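Local coordinates for protein signal recognition particle receptor FtsY (Sulfolobus acidocaldarius, PDB 5L3S) that serves as a receptor for the signal recognition particle and binds guanine nucleotide through a P-loop NTPase fold, at residues Ile105-Thr117 with Phe236-Lys249. Numbering follows the deposited sequence.
Sequences IFFGVNGVGKTTT and FENNVGYDAVILTK. With MG (magnesium ion), chain S; GNP (phosphoaminophosphonic acid-guanylate ester), chain R; GNP (phosphoaminophosphonic acid-guanylate ester), chain I.
Phe236, at the end of helix 228-239, offers one face of its ring to Phe107 CD1 and one edge to Val109 CG1, which sits near the ring plane; its own Val240 CG2 occupies an edge in plane. The two phenyl rings meet obliquely, planes at 56°. Phe107 has its CG between backbone N and carbonyl carbon (chi1 53°), which sends CZ into the turn after the helix: Gly241 O lies at the ring edge, 3.6 Å from Phe107 CZ, while Val240 CG1 and Tyr242 CB approach obliquely. On the other side of strand 102-107, Ile246 CD1 lies at the Phe106 ring edge, near its plane, 4.4 Å from Phe106 CE2, and reaches tip to tip to Thr117 CG2, Ile246 CD1 to Thr117 CG2 3.8 Å.

Polar links take over at the P-loop. Thr248 OG1 donates to Val112 O at 2.7 Å, nearly along the C=O axis. The extended Lys249 chain runs past the guanine of GNP (chain R) to place NZ 2.9 Å from Gly111 O, tilted 28° from that carbonyl plane. That ammonium also forms a salt bridge with Asp222 and bonds the backbone of another protein's chain, while Lys249 N donates to GNP (chain R) O6. Lys114 NZ, bonded to Val109 O, grips GNP (chain R) O2B and O3G, and Thr115 OG1 binds the magnesium ion. Thr248, ending strand 244-248, and Lys249 thus hold two carbonyls of the loop whose amides bind phosphate, physically linking the base-binding and phosphate-binding parts of the site.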
ATOM      1  N   ILE B 105     -18.900  -9.284   2.801  1.00 21.14           N
ATOM      2  CA  ILE B 105     -17.571  -9.766   3.172  1.00 22.00           C
ATOM      3  C   ILE B 105     -16.536  -8.805   2.604  1.00 26.62           C
ATOM      4  O   ILE B 105     -16.767  -8.173   1.553  1.00 24.27           O
ATOM      5  CB  ILE B 105     -17.331 -11.228   2.697  1.00 27.78           C
ATOM      6  CG1 ILE B 105     -16.038 -11.817   3.303  1.00 25.64           C
ATOM      7  CG2 ILE B 105     -17.341 -11.305   1.181  1.00 22.46           C
ATOM      8  CD1 ILE B 105     -15.951 -13.349   3.173  1.00 23.70           C
ATOM      9  N   PHE B 106     -15.424  -8.676   3.325  1.00 24.75           N
ATOM     10  CA  PHE B 106     -14.332  -7.765   2.971  1.00 25.49           C
ATOM     11  C   PHE B 106     -13.065  -8.603   2.865  1.00 23.59           C
ATOM     12  O   PHE B 106     -12.783  -9.413   3.760  1.00 21.83           O
ATOM     13  CB  PHE B 106     -14.150  -6.708   4.075  1.00 21.59           C
ATOM     14  CG  PHE B 106     -15.355  -5.829   4.289  1.00 29.82           C
ATOM     15  CD1 PHE B 106     -16.483  -6.311   4.947  1.00 23.80           C
ATOM     16  CD2 PHE B 106     -15.360  -4.519   3.845  1.00 28.05           C
ATOM     17  CE1 PHE B 106     -17.590  -5.504   5.144  1.00 28.42           C
ATOM     18  CE2 PHE B 106     -16.469  -3.701   4.032  1.00 30.81           C
ATOM     19  CZ  PHE B 106     -17.585  -4.190   4.681  1.00 29.19           C
ATOM     20  N   PHE B 107     -12.320  -8.455   1.770  1.00 19.41           N
ATOM     21  CA  PHE B 107     -11.033  -9.150   1.664  1.00 18.48           C
ATOM     22  C   PHE B 107     -10.004  -8.317   0.901  1.00 19.47           C
ATOM     23  O   PHE B 107     -10.323  -7.271   0.334  1.00 19.31           O
ATOM     24  CB  PHE B 107     -11.194 -10.557   1.042  1.00 21.55           C
ATOM     25  CG  PHE B 107     -11.937 -10.580  -0.290  1.00 23.47           C
ATOM     26  CD1 PHE B 107     -11.274 -10.317  -1.489  1.00 29.55           C
ATOM     27  CD2 PHE B 107     -13.287 -10.937  -0.343  1.00 30.01           C
ATOM     28  CE1 PHE B 107     -11.958 -10.354  -2.711  1.00 31.86           C
ATOM     29  CE2 PHE B 107     -13.971 -10.977  -1.550  1.00 33.91           C
ATOM     30  CZ  PHE B 107     -13.305 -10.682  -2.737  1.00 32.61           C
ATOM     31  N   GLY B 108      -8.763  -8.769   0.896  1.00 19.74           N
ATOM     32  CA  GLY B 108      -7.719  -8.026   0.194  1.00 16.72           C
ATOM     33  C   GLY B 108      -6.381  -8.410   0.797  1.00 21.62           C
ATOM     34  O   GLY B 108      -6.330  -9.202   1.744  1.00 20.39           O
ATOM     35  N   VAL B 109      -5.293  -7.849   0.269  1.00 18.58           N
ATOM     36  CA  VAL B 109      -3.973  -8.237   0.751  1.00 15.25           C
ATOM     37  C   VAL B 109      -3.669  -7.654   2.125  1.00 24.07           C
ATOM     38  O   VAL B 109      -4.387  -6.793   2.630  1.00 19.73           O
ATOM     39  CB  VAL B 109      -2.836  -7.870  -0.269  1.00 28.56           C
ATOM     40  CG1 VAL B 109      -3.154  -8.433  -1.643  1.00 23.64           C
ATOM     41  CG2 VAL B 109      -2.638  -6.376  -0.352  1.00 26.44           C
ATOM     42  N   ASN B 110      -2.596  -8.137   2.739  1.00 22.71           N
ATOM     43  CA  ASN B 110      -2.250  -7.729   4.093  1.00 21.69           C
ATOM     44  C   ASN B 110      -2.035  -6.248   4.286  1.00 22.32           C
ATOM     45  O   ASN B 110      -1.310  -5.611   3.515  1.00 24.41           O
ATOM     46  CB  ASN B 110      -0.972  -8.461   4.524  1.00 18.41           C
ATOM     47  CG  ASN B 110      -1.101  -9.930   4.350  1.00 22.06           C
ATOM     48  OD1 ASN B 110      -0.922 -10.452   3.241  1.00 23.79           O
ATOM     49  ND2 ASN B 110      -1.443 -10.626   5.437  1.00 19.93           N
ATOM     50  N   GLY B 111      -2.652  -5.714   5.333  1.00 20.69           N
ATOM     51  CA  GLY B 111      -2.387  -4.355   5.780  1.00 16.63           C
ATOM     52  C   GLY B 111      -3.125  -3.239   5.027  1.00 20.57           C
ATOM     53  O   GLY B 111      -2.977  -2.065   5.389  1.00 20.22           O
ATOM     54  N   VAL B 112      -3.909  -3.576   4.002  1.00 18.34           N
ATOM     55  CA  VAL B 112      -4.583  -2.530   3.186  1.00 22.73           C
ATOM     56  C   VAL B 112      -5.654  -1.716   3.913  1.00 31.02           C
ATOM     57  O   VAL B 112      -5.943  -0.571   3.535  1.00 21.89           O
ATOM     58  CB  VAL B 112      -5.231  -3.088   1.878  1.00 23.24           C
ATOM     59  CG1 VAL B 112      -4.157  -3.534   0.904  1.00 23.56           C
ATOM     60  CG2 VAL B 112      -6.266  -4.218   2.175  1.00 16.29           C
ATOM     61  N   GLY B 113      -6.270  -2.306   4.931  1.00 21.78           N
ATOM     62  CA  GLY B 113      -7.219  -1.559   5.730  1.00 21.47           C
ATOM     63  C   GLY B 113      -8.591  -2.185   5.935  1.00 23.83           C
ATOM     64  O   GLY B 113      -9.522  -1.469   6.264  1.00 19.30           O
ATOM     65  N   LYS B 114      -8.705  -3.505   5.774  1.00 23.18           N
ATOM     66  CA  LYS B 114      -9.986  -4.205   5.893  1.00 20.55           C
ATOM     67  C   LYS B 114     -10.708  -3.986   7.227  1.00 17.88           C
ATOM     68  O   LYS B 114     -11.887  -3.607   7.249  1.00 19.59           O
ATOM     69  CB  LYS B 114      -9.778  -5.714   5.662  1.00 21.03           C
ATOM     70  CG  LYS B 114      -9.003  -6.049   4.381  1.00 21.60           C
ATOM     71  CD  LYS B 114      -8.726  -7.547   4.251  1.00 17.17           C
ATOM     72  CE  LYS B 114      -7.566  -8.007   5.182  1.00 15.17           C
ATOM     73  NZ  LYS B 114      -6.300  -7.251   4.890  1.00 19.69           N
ATOM     74  N   THR B 115     -10.007  -4.268   8.322  1.00 19.55           N
ATOM     75  CA  THR B 115     -10.560  -4.230   9.678  1.00 18.03           C
ATOM     76  C   THR B 115     -11.044  -2.836  10.058  1.00 22.28           C
ATOM     77  O   THR B 115     -12.157  -2.654  10.556  1.00 19.80           O
ATOM     78  CB  THR B 115      -9.517  -4.776  10.688  1.00 17.72           C
ATOM     79  OG1 THR B 115      -9.243  -6.155  10.383  1.00 18.02           O
ATOM     80  CG2 THR B 115      -9.997  -4.625  12.119  1.00 21.34           C
ATOM     81  N   THR B 116     -10.226  -1.834   9.776  1.00 16.00           N
ATOM     82  CA  THR B 116     -10.610  -0.451  10.062  1.00 17.87           C
ATOM     83  C   THR B 116     -11.777   0.018   9.167  1.00 19.47           C
ATOM     84  O   THR B 116     -12.655   0.759   9.610  1.00 20.11           O
ATOM     85  CB  THR B 116      -9.385   0.485   9.900  1.00 19.60           C
ATOM     86  OG1 THR B 116      -8.295  -0.037  10.685  1.00 20.40           O
ATOM     87  CG2 THR B 116      -9.714   1.901  10.371  1.00 17.56           C
ATOM     88  N   THR B 117     -11.786  -0.425   7.912  1.00 20.79           N
ATOM     89  CA  THR B 117     -12.859  -0.053   6.983  1.00 19.72           C
ATOM     90  C   THR B 117     -14.192  -0.657   7.432  1.00 15.93           C
ATOM     91  O   THR B 117     -15.251  -0.043   7.313  1.00 21.14           O
ATOM     92  CB  THR B 117     -12.513  -0.485   5.538  1.00 21.45           C
ATOM     93  OG1 THR B 117     -11.311   0.185   5.122  1.00 26.88           O
ATOM     94  CG2 THR B 117     -13.664  -0.118   4.566  1.00 21.24           C
ATOM     95  N   PHE B 236      -7.718 -11.283  -7.978  1.00 28.55           N
ATOM     96  CA  PHE B 236      -8.839 -11.552  -7.074  1.00 30.77           C
ATOM     97  C   PHE B 236     -10.149 -11.693  -7.847  1.00 32.19           C
ATOM     98  O   PHE B 236     -11.002 -12.512  -7.502  1.00 31.60           O
ATOM     99  CB  PHE B 236      -8.965 -10.452  -6.008  1.00 26.50           C
ATOM    100  CG  PHE B 236      -8.105 -10.672  -4.790  1.00 25.94           C
ATOM    101  CD1 PHE B 236      -8.132 -11.879  -4.108  1.00 34.78           C
ATOM    102  CD2 PHE B 236      -7.296  -9.661  -4.307  1.00 20.25           C
ATOM    103  CE1 PHE B 236      -7.342 -12.071  -2.970  1.00 35.51           C
ATOM    104  CE2 PHE B 236      -6.498  -9.845  -3.169  1.00 25.21           C
ATOM    105  CZ  PHE B 236      -6.522 -11.048  -2.506  1.00 25.87           C
ATOM    106  N   GLU B 237     -10.314 -10.907  -8.904  1.00 31.63           N
ATOM    107  CA  GLU B 237     -11.521 -11.032  -9.708  1.00 28.84           C
ATOM    108  C   GLU B 237     -11.569 -12.402 -10.383  1.00 34.94           C
ATOM    109  O   GLU B 237     -12.621 -13.036 -10.432  1.00 37.56           O
ATOM    110  CB  GLU B 237     -11.635  -9.897 -10.738  1.00 30.83           C
ATOM    111  CG  GLU B 237     -12.705 -10.117 -11.809  1.00 41.12           C
ATOM    112  CD  GLU B 237     -14.096 -10.327 -11.229  1.00 47.32           C
ATOM    113  OE1 GLU B 237     -14.356  -9.883 -10.088  1.00 42.76           O
ATOM    114  OE2 GLU B 237     -14.937 -10.941 -11.919  1.00 51.39           O
ATOM    115  N   ASN B 238     -10.425 -12.863 -10.879  1.00 37.11           N
ATOM    116  CA  ASN B 238     -10.355 -14.162 -11.546  1.00 43.89           C
ATOM    117  C   ASN B 238     -10.459 -15.361 -10.596  1.00 43.46           C
ATOM    118  O   ASN B 238     -11.076 -16.361 -10.937  1.00 47.36           O
ATOM    119  CB  ASN B 238      -9.076 -14.276 -12.381  1.00 48.41           C
ATOM    120  CG  ASN B 238      -9.041 -13.293 -13.543  1.00 61.28           C
ATOM    121  OD1 ASN B 238     -10.079 -12.904 -14.081  1.00 65.35           O
ATOM    122  ND2 ASN B 238      -7.838 -12.893 -13.938  1.00 63.64           N
ATOM    123  N   ASN B 239      -9.850 -15.269  -9.414  1.00 35.41           N
ATOM    124  CA  ASN B 239      -9.826 -16.401  -8.488  1.00 41.89           C
ATOM    125  C   ASN B 239     -11.001 -16.439  -7.513  1.00 44.46           C
ATOM    126  O   ASN B 239     -11.353 -17.497  -6.991  1.00 45.40           O
ATOM    127  CB  ASN B 239      -8.528 -16.416  -7.673  1.00 39.59           C
ATOM    128  CG  ASN B 239      -7.291 -16.536  -8.537  1.00 53.53           C
ATOM    129  OD1 ASN B 239      -7.371 -16.886  -9.716  1.00 55.41           O
ATOM    130  ND2 ASN B 239      -6.130 -16.251  -7.947  1.00 55.78           N
ATOM    131  N   VAL B 240     -11.580 -15.276  -7.242  1.00 40.55           N
ATOM    132  CA  VAL B 240     -12.575 -15.146  -6.183  1.00 37.14           C
ATOM    133  C   VAL B 240     -13.851 -14.468  -6.702  1.00 37.79           C
ATOM    134  O   VAL B 240     -14.956 -15.011  -6.564  1.00 34.87           O
ATOM    135  CB  VAL B 240     -11.996 -14.328  -5.009  1.00 32.53           C
ATOM    136  CG1 VAL B 240     -13.007 -14.220  -3.866  1.00 29.40           C
ATOM    137  CG2 VAL B 240     -10.681 -14.934  -4.516  1.00 39.96           C
ATOM    138  N   GLY B 241     -13.686 -13.291  -7.317  1.00 27.73           N
ATOM    139  CA  GLY B 241     -14.816 -12.476  -7.753  1.00 31.55           C
ATOM    140  C   GLY B 241     -15.278 -11.531  -6.649  1.00 35.89           C
ATOM    141  O   GLY B 241     -15.322 -11.907  -5.474  1.00 33.27           O
ATOM    142  N   TYR B 242     -15.591 -10.291  -7.012  1.00 26.47           N
ATOM    143  CA  TYR B 242     -16.103  -9.318  -6.043  1.00 27.79           C
ATOM    144  C   TYR B 242     -17.016  -8.329  -6.764  1.00 30.39           C
ATOM    145  O   TYR B 242     -17.055  -8.296  -7.998  1.00 29.37           O
ATOM    146  CB  TYR B 242     -14.970  -8.588  -5.315  1.00 29.34           C
ATOM    147  CG  TYR B 242     -13.948  -7.957  -6.244  1.00 25.73           C
ATOM    148  CD1 TYR B 242     -12.836  -8.684  -6.674  1.00 26.37           C
ATOM    149  CD2 TYR B 242     -14.093  -6.648  -6.694  1.00 29.03           C
ATOM    150  CE1 TYR B 242     -11.897  -8.130  -7.534  1.00 26.33           C
ATOM    151  CE2 TYR B 242     -13.152  -6.078  -7.555  1.00 31.93           C
ATOM    152  CZ  TYR B 242     -12.054  -6.831  -7.965  1.00 26.69           C
ATOM    153  OH  TYR B 242     -11.122  -6.296  -8.819  1.00 33.57           O
ATOM    154  N   ASP B 243     -17.741  -7.519  -5.999  1.00 31.41           N
ATOM    155  CA  ASP B 243     -18.748  -6.621  -6.572  1.00 37.48           C
ATOM    156  C   ASP B 243     -18.262  -5.176  -6.673  1.00 31.51           C
ATOM    157  O   ASP B 243     -18.637  -4.449  -7.595  1.00 34.26           O
ATOM    158  CB  ASP B 243     -20.022  -6.663  -5.731  1.00 37.38           C
ATOM    159  CG  ASP B 243     -20.608  -8.054  -5.641  1.00 35.77           C
ATOM    160  OD1 ASP B 243     -21.026  -8.577  -6.690  1.00 35.58           O
ATOM    161  OD2 ASP B 243     -20.653  -8.622  -4.530  1.00 29.25           O
ATOM    162  N   ALA B 244     -17.450  -4.761  -5.705  1.00 26.92           N
ATOM    163  CA  ALA B 244     -16.968  -3.382  -5.646  1.00 29.69           C
ATOM    164  C   ALA B 244     -15.672  -3.252  -4.844  1.00 27.53           C
ATOM    165  O   ALA B 244     -15.225  -4.196  -4.198  1.00 27.92           O
ATOM    166  CB  ALA B 244     -18.022  -2.467  -5.072  1.00 31.91           C
ATOM    167  N   VAL B 245     -15.084  -2.060  -4.884  1.00 20.19           N
ATOM    168  CA  VAL B 245     -13.821  -1.821  -4.209  1.00 21.22           C
ATOM    169  C   VAL B 245     -13.994  -0.647  -3.256  1.00 21.00           C
ATOM    170  O   VAL B 245     -14.725   0.306  -3.560  1.00 24.77           O
ATOM    171  CB  VAL B 245     -12.731  -1.481  -5.261  1.00 24.48           C
ATOM    172  CG1 VAL B 245     -11.497  -0.872  -4.616  1.00 21.09           C
ATOM    173  CG2 VAL B 245     -12.375  -2.727  -6.067  1.00 26.08           C
ATOM    174  N   ILE B 246     -13.326  -0.717  -2.112  1.00 23.11           N
ATOM    175  CA  ILE B 246     -13.103   0.466  -1.293  1.00 23.72           C
ATOM    176  C   ILE B 246     -11.597   0.775  -1.306  1.00 23.29           C
ATOM    177  O   ILE B 246     -10.781  -0.110  -1.069  1.00 23.20           O
ATOM    178  CB  ILE B 246     -13.642   0.270   0.154  1.00 25.81           C
ATOM    179  CG1 ILE B 246     -15.183   0.224   0.133  1.00 24.24           C
ATOM    180  CG2 ILE B 246     -13.142   1.386   1.081  1.00 20.06           C
ATOM    181  CD1 ILE B 246     -15.834  -0.127   1.499  1.00 23.07           C
ATOM    182  N   LEU B 247     -11.249   2.024  -1.614  1.00 19.63           N
ATOM    183  CA  LEU B 247      -9.854   2.476  -1.640  1.00 20.17           C
ATOM    184  C   LEU B 247      -9.535   3.187  -0.340  1.00 23.90           C
ATOM    185  O   LEU B 247     -10.263   4.103   0.051  1.00 26.81           O
ATOM    186  CB  LEU B 247      -9.655   3.486  -2.781  1.00 26.54           C
ATOM    187  CG  LEU B 247      -9.907   3.026  -4.210  1.00 30.64           C
ATOM    188  CD1 LEU B 247      -9.478   4.128  -5.189  1.00 27.25           C
ATOM    189  CD2 LEU B 247      -9.132   1.751  -4.466  1.00 36.09           C
ATOM    190  N   THR B 248      -8.440   2.798   0.317  1.00 23.07           N
ATOM    191  CA  THR B 248      -8.083   3.384   1.610  1.00 21.29           C
ATOM    192  C   THR B 248      -6.891   4.344   1.538  1.00 27.50           C
ATOM    193  O   THR B 248      -6.164   4.374   0.545  1.00 25.59           O
ATOM    194  CB  THR B 248      -7.680   2.278   2.606  1.00 20.91           C
ATOM    195  OG1 THR B 248      -6.539   1.592   2.083  1.00 22.55           O
ATOM    196  CG2 THR B 248      -8.840   1.272   2.810  1.00 17.61           C
ATOM    197  N   LYS B 249      -6.700   5.112   2.612  1.00 20.11           N
ATOM    198  CA  LYS B 249      -5.505   5.919   2.812  1.00 18.58           C
ATOM    199  C   LYS B 249      -5.352   7.009   1.765  1.00 21.83           C
ATOM    200  O   LYS B 249      -4.249   7.419   1.447  1.00 25.28           O
ATOM    201  CB  LYS B 249      -4.245   5.033   2.864  1.00 18.97           C
ATOM    202  CG  LYS B 249      -4.325   3.923   3.913  1.00 17.01           C
ATOM    203  CD  LYS B 249      -3.094   2.980   3.846  1.00 19.72           C
ATOM    204  CE  LYS B 249      -3.400   1.657   4.605  1.00 22.13           C
ATOM    205  NZ  LYS B 249      -2.313   0.635   4.438  1.00 26.62           N
TER
HETATM  206 MG    MG S 402      -7.428  -6.969   9.602  1.00 19.60          MG
HETATM  207  PG  GNP R 401      -4.577  -7.137   8.150  1.00 18.47           P
HETATM  208  O1G GNP R 401      -5.826  -7.685   8.799  1.00 20.00           O
HETATM  209  O2G GNP R 401      -3.320  -7.463   8.944  1.00 17.46           O
HETATM  210  O3G GNP R 401      -4.327  -7.646   6.747  1.00 15.78           O
HETATM  211  N3B GNP R 401      -4.698  -5.543   8.078  1.00 15.34           N
HETATM  212  PB  GNP R 401      -6.057  -4.819   7.556  1.00 18.91           P
HETATM  213  O1B GNP R 401      -7.211  -5.354   8.278  1.00 16.22           O
HETATM  214  O2B GNP R 401      -6.146  -4.976   6.096  1.00 18.86           O
HETATM  215  O3A GNP R 401      -5.869  -3.356   7.892  1.00 14.07           O
HETATM  216  PA  GNP R 401      -6.117  -2.607   9.209  1.00 21.18           P
HETATM  217  O1A GNP R 401      -7.571  -2.273   9.361  1.00 23.59           O
HETATM  218  O2A GNP R 401      -5.465  -3.309  10.358  1.00 18.07           O
HETATM  219  O5' GNP R 401      -5.447  -1.205   8.998  1.00 22.41           O
HETATM  220  C5' GNP R 401      -4.000  -1.040   8.853  1.00 17.04           C
HETATM  221  C4' GNP R 401      -3.626   0.377   9.250  1.00 18.63           C
HETATM  222  O4' GNP R 401      -4.093   1.339   8.233  1.00 17.76           O
HETATM  223  C3' GNP R 401      -4.240   0.837  10.558  1.00 16.73           C
HETATM  224  O3' GNP R 401      -3.318   1.690  11.213  1.00 18.29           O
HETATM  225  C2' GNP R 401      -5.467   1.648  10.103  1.00 12.62           C
HETATM  226  O2' GNP R 401      -5.824   2.626  11.064  1.00 17.43           O
HETATM  227  C1' GNP R 401      -4.832   2.342   8.888  1.00 17.87           C
HETATM  228  N9  GNP R 401      -5.830   2.844   7.945  1.00 21.77           N
HETATM  229  C8  GNP R 401      -6.894   2.183   7.392  1.00 21.83           C
HETATM  230  N7  GNP R 401      -7.598   2.921   6.553  1.00 23.83           N
HETATM  231  C5  GNP R 401      -6.932   4.143   6.565  1.00 24.33           C
HETATM  232  C6  GNP R 401      -7.216   5.337   5.867  1.00 22.62           C
HETATM  233  O6  GNP R 401      -8.165   5.522   5.092  1.00 21.22           O
HETATM  234  N1  GNP R 401      -6.308   6.356   6.167  1.00 22.71           N
HETATM  235  C2  GNP R 401      -5.231   6.206   7.028  1.00 23.15           C
HETATM  236  N2  GNP R 401      -4.439   7.260   7.221  1.00 19.24           N
HETATM  237  N3  GNP R 401      -4.962   5.086   7.686  1.00 18.05           N
HETATM  238  C4  GNP R 401      -5.850   4.110   7.413  1.00 20.18           C
HETATM  239  PG  GNP I 301       0.029  -0.287  11.733  1.00 19.21           P
HETATM  240  O1G GNP I 301      -1.501  -0.148  11.717  1.00 17.91           O
HETATM  241  O2G GNP I 301       0.582  -0.289  13.131  1.00 18.30           O
HETATM  242  O3G GNP I 301       0.541   0.832  10.848  1.00 19.34           O
HETATM  243  N3B GNP I 301       0.379  -1.662  10.969  1.00 13.55           N
HETATM  244  PB  GNP I 301       1.903  -2.281  10.874  1.00 17.22           P
HETATM  245  O1B GNP I 301       2.315  -2.478  12.259  1.00 20.24           O
HETATM  246  O2B GNP I 301       2.725  -1.416   9.999  1.00 18.40           O
HETATM  247  O3A GNP I 301       1.789  -3.624  10.117  1.00 14.96           O
HETATM  248  PA  GNP I 301       1.358  -5.009  10.719  1.00 20.21           P
HETATM  249  O1A GNP I 301       0.095  -4.919  11.477  1.00 19.38           O
HETATM  250  O2A GNP I 301       2.517  -5.601  11.429  1.00 20.20           O
HETATM  251  O5' GNP I 301       1.169  -5.933   9.460  1.00 17.81           O
HETATM  252  C5' GNP I 301       0.229  -5.625   8.426  1.00 20.67           C
HETATM  253  C4' GNP I 301      -0.105  -6.936   7.725  1.00 24.96           C
HETATM  254  O4' GNP I 301       0.990  -7.350   6.873  1.00 19.22           O
HETATM  255  C3' GNP I 301      -0.324  -8.124   8.662  1.00 24.53           C
HETATM  256  O3' GNP I 301      -1.343  -8.939   8.122  1.00 21.22           O
HETATM  257  C2' GNP I 301       1.012  -8.880   8.622  1.00 20.06           C
HETATM  258  O2' GNP I 301       0.813 -10.256   8.878  1.00 22.13           O
HETATM  259  C1' GNP I 301       1.381  -8.677   7.155  1.00 23.06           C
HETATM  260  N9  GNP I 301       2.796  -8.748   6.763  1.00 19.05           N
HETATM  261  C8  GNP I 301       3.891  -8.089   7.282  1.00 21.69           C
HETATM  262  N7  GNP I 301       5.006  -8.350   6.622  1.00 21.86           N
HETATM  263  C5  GNP I 301       4.611  -9.224   5.589  1.00 17.06           C
HETATM  264  C6  GNP I 301       5.326  -9.880   4.550  1.00 22.71           C
HETATM  265  O6  GNP I 301       6.551  -9.828   4.286  1.00 22.86           O
HETATM  266  N1  GNP I 301       4.491 -10.666   3.752  1.00 19.83           N
HETATM  267  C2  GNP I 301       3.139 -10.814   3.932  1.00 21.58           C
HETATM  268  N2  GNP I 301       2.464 -11.621   3.097  1.00 22.41           N
HETATM  269  N3  GNP I 301       2.483 -10.220   4.905  1.00 20.00           N
HETATM  270  C4  GNP I 301       3.254  -9.456   5.683  1.00 19.68           C
HETATM  271  O   HOH W   1      -8.803  -7.903   8.362  1.00 18.41           O
HETATM  272  O   HOH W   2      -6.482  -5.811  11.030  1.00 19.31           O
HETATM  273  O   HOH W   3      -7.508  -8.497  11.027  1.00 16.30           O